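Local coordinates for small S protein (Podospora anserina, PDB 2WVO), which mediates heterokaryon incompatibility, triggering a lethal reaction when it meets the prion form of het-s from an incompatible cell, at residues Phe113-Met118 and Ala124-Leu129. Residues are numbered along the deposited sequence; the frame is centred on the assembly and turned at random.
Sequences FEDKDM and ALHRRL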
loop_
_atom_site.group_PDB
_atom_site.type_symbol
_atom_site.label_atom_id
_atom_site.label_comp_id
_atom_site.label_asym_id
_atom_site.label_seq_id
_atom_site.Cartn_x
_atom_site.Cartn_y
_atom_site.Cartn_z
ATOM N N PHE A 113 0.485 -12.379 20.947
ATOM C CA PHE A 113 1.122 -11.904 22.166
ATOM C C PHE A 113 0.241 -10.890 22.903
ATOM O O PHE A 113 -0.467 -10.093 22.275
ATOM C CB PHE A 113 2.449 -11.224 21.826
ATOM C CG PHE A 113 3.547 -12.166 21.412
ATOM C CD1 PHE A 113 3.996 -12.190 20.095
ATOM C CD2 PHE A 113 4.173 -13.000 22.352
ATOM C CE1 PHE A 113 5.038 -13.044 19.713
ATOM C CE2 PHE A 113 5.209 -13.861 21.975
ATOM C CZ PHE A 113 5.643 -13.883 20.655
ATOM N N GLU A 114 0.299 -10.932 24.234
ATOM C CA GLU A 114 -0.224 -9.874 25.104
ATOM C C GLU A 114 0.947 -9.042 25.618
ATOM O O GLU A 114 2.096 -9.495 25.598
ATOM C CB GLU A 114 -0.965 -10.464 26.303
ATOM C CG GLU A 114 -2.255 -11.205 25.985
ATOM C CD GLU A 114 -2.748 -12.016 27.172
ATOM O OE1 GLU A 114 -2.961 -13.238 27.025
ATOM O OE2 GLU A 114 -2.910 -11.436 28.263
ATOM N N ASP A 115 0.661 -7.834 26.092
ATOM C CA ASP A 115 1.709 -6.911 26.555
ATOM C C ASP A 115 2.616 -7.500 27.634
ATOM O O ASP A 115 3.825 -7.263 27.632
ATOM C CB ASP A 115 1.099 -5.597 27.048
ATOM C CG ASP A 115 0.692 -4.673 25.910
ATOM O OD1 ASP A 115 0.823 -5.055 24.721
ATOM O OD2 ASP A 115 0.232 -3.547 26.214
ATOM N N LYS A 116 2.028 -8.275 28.538
ATOM C CA LYS A 116 2.773 -8.933 29.611
ATOM C C LYS A 116 3.856 -9.900 29.116
ATOM O O LYS A 116 4.772 -10.227 29.868
ATOM C CB LYS A 116 1.813 -9.636 30.582
ATOM C CG LYS A 116 0.881 -10.647 29.923
ATOM C CD LYS A 116 -0.063 -11.266 30.929
ATOM C CE LYS A 116 -0.714 -12.508 30.352
ATOM N NZ LYS A 116 -1.486 -13.243 31.392
ATOM N N ASP A 117 3.753 -10.343 27.862
ATOM C CA ASP A 117 4.705 -11.307 27.274
ATOM C C ASP A 117 6.093 -10.714 26.985
ATOM O O ASP A 117 7.076 -11.452 26.877
ATOM C CB ASP A 117 4.143 -11.940 25.986
ATOM C CG ASP A 117 2.874 -12.752 26.218
ATOM O OD1 ASP A 117 2.104 -12.930 25.252
ATOM O OD2 ASP A 117 2.636 -13.230 27.346
ATOM N N MET A 118 6.161 -9.391 26.848
ATOM C CA MET A 118 7.413 -8.681 26.564
ATOM C C MET A 118 8.416 -8.856 27.691
ATOM O O MET A 118 8.020 -8.942 28.856
ATOM C CB MET A 118 7.149 -7.178 26.360
ATOM C CG MET A 118 6.664 -6.775 24.965
ATOM S SD MET A 118 6.332 -4.998 24.767
ATOM C CE MET A 118 4.828 -4.863 25.717
ATOM N N ALA A 124 8.914 -1.998 29.597
ATOM C CA ALA A 124 9.041 -0.671 30.209
ATOM C C ALA A 124 9.156 0.471 29.195
ATOM O O ALA A 124 8.587 1.550 29.404
ATOM C CB ALA A 124 10.217 -0.640 31.190
ATOM N N LEU A 125 9.913 0.244 28.122
ATOM C CA LEU A 125 9.983 1.175 26.999
ATOM C C LEU A 125 8.622 1.348 26.334
ATOM O O LEU A 125 8.229 2.463 25.983
ATOM C CB LEU A 125 10.986 0.670 25.964
ATOM C CG LEU A 125 12.332 1.338 25.660
ATOM C CD1 LEU A 125 12.786 2.377 26.692
ATOM C CD2 LEU A 125 13.388 0.261 25.438
ATOM N N HIS A 126 7.919 0.230 26.145
ATOM C CA HIS A 126 6.579 0.213 25.565
ATOM C C HIS A 126 5.594 1.083 26.355
ATOM O O HIS A 126 4.822 1.847 25.767
ATOM C CB HIS A 126 6.058 -1.228 25.466
ATOM C CG HIS A 126 4.653 -1.331 24.955
ATOM N ND1 HIS A 126 4.314 -1.039 23.651
ATOM C CD2 HIS A 126 3.502 -1.684 25.573
ATOM C CE1 HIS A 126 3.015 -1.215 23.486
ATOM N NE2 HIS A 126 2.499 -1.605 24.637
ATOM N N ARG A 127 5.632 0.952 27.681
ATOM C CA ARG A 127 4.790 1.747 28.579
ATOM C C ARG A 127 5.132 3.230 28.445
ATOM O O ARG A 127 4.241 4.068 28.360
ATOM C CB ARG A 127 4.970 1.285 30.033
ATOM C CG ARG A 127 3.859 1.723 30.991
ATOM C CD ARG A 127 4.185 1.403 32.466
ATOM N NE ARG A 127 4.657 0.025 32.660
ATOM C CZ ARG A 127 3.880 -1.057 32.692
ATOM N NH1 ARG A 127 2.562 -0.952 32.546
ATOM N NH2 ARG A 127 4.428 -2.255 32.869
ATOM N N ARG A 128 6.428 3.532 28.404
ATOM C CA ARG A 128 6.935 4.898 28.279
ATOM C C ARG A 128 6.564 5.555 26.945
ATOM O O ARG A 128 6.216 6.735 26.912
ATOM C CB ARG A 128 8.455 4.913 28.514
ATOM C CG ARG A 128 9.152 6.248 28.311
ATOM C CD ARG A 128 10.624 6.149 28.671
ATOM N NE ARG A 128 10.887 6.522 30.065
ATOM C CZ ARG A 128 10.967 5.661 31.077
ATOM N NH1 ARG A 128 10.801 4.358 30.866
ATOM N NH2 ARG A 128 11.204 6.103 32.304
ATOM N N LEU A 129 6.643 4.790 25.858
ATOM C CA LEU A 129 6.259 5.273 24.530
ATOM C C LEU A 129 4.739 5.468 24.375
ATOM O O LEU A 129 4.300 6.455 23.776
ATOM C CB LEU A 129 6.824 4.361 23.431
ATOM C CG LEU A 129 8.136 4.750 22.714
ATOM C CD1 LEU A 129 9.078 5.591 23.554
ATOM C CD2 LEU A 129 8.865 3.526 22.170
#
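His126, on the second turn of helix 120-136, reaches back to the loop that leads into that helix and touches it through two side chains, Asp115 and Met118. The histidine illustrates how a single ring can serve an apolar and a polar neighbour at once. Its imidazole leaves the helix with CG anti to the backbone N (chi1 177°), which carries the ring outward to the 3-10 turn 115-117 and its successor. Followed from its root, the side chain first meets the thioether: CB of His126 lies 3.8 Å from both SD and CE of Met118. At CG the methyl is the nearer, CE of Met118 standing 3.6 Å from CG of His126. The closest apolar approach comes at CD2 of His126, 3.4 Å from the same CE. The methionine chain is extended at chi2, and the bend at its last torsion brings the terminal methyl against CG and CD2 of the ring, the two side chains crossing at about a right angle. The sulfur sits 4.5 Å from the ring centroid in an oblique Met-aromatic contact.

Farther out, NE2 of His126 donates a weak hydrogen bond to OD2 of Asp115, 3.4 Å away and bent to 135° at the hydrogen. The carboxylate oxygen lies near the ring plane at its edge, yet the carboxylate itself is turned 78° from the imidazole. On the other nitrogen, ND1 is hydrogen-bonded to Asp46 of helix 38-59, whose Tyr38 and Glu39 also touch Met118.

The ring thus joins the incoming loop, its own helix and helix 38-59 within the globular prion-inhibition domain. Sulfur and methyl cover part of a buried imidazole, while Asp46 and, more loosely, Asp115 engage its two nitrogens; such flanking carboxylates would probably favour a protonated histidine.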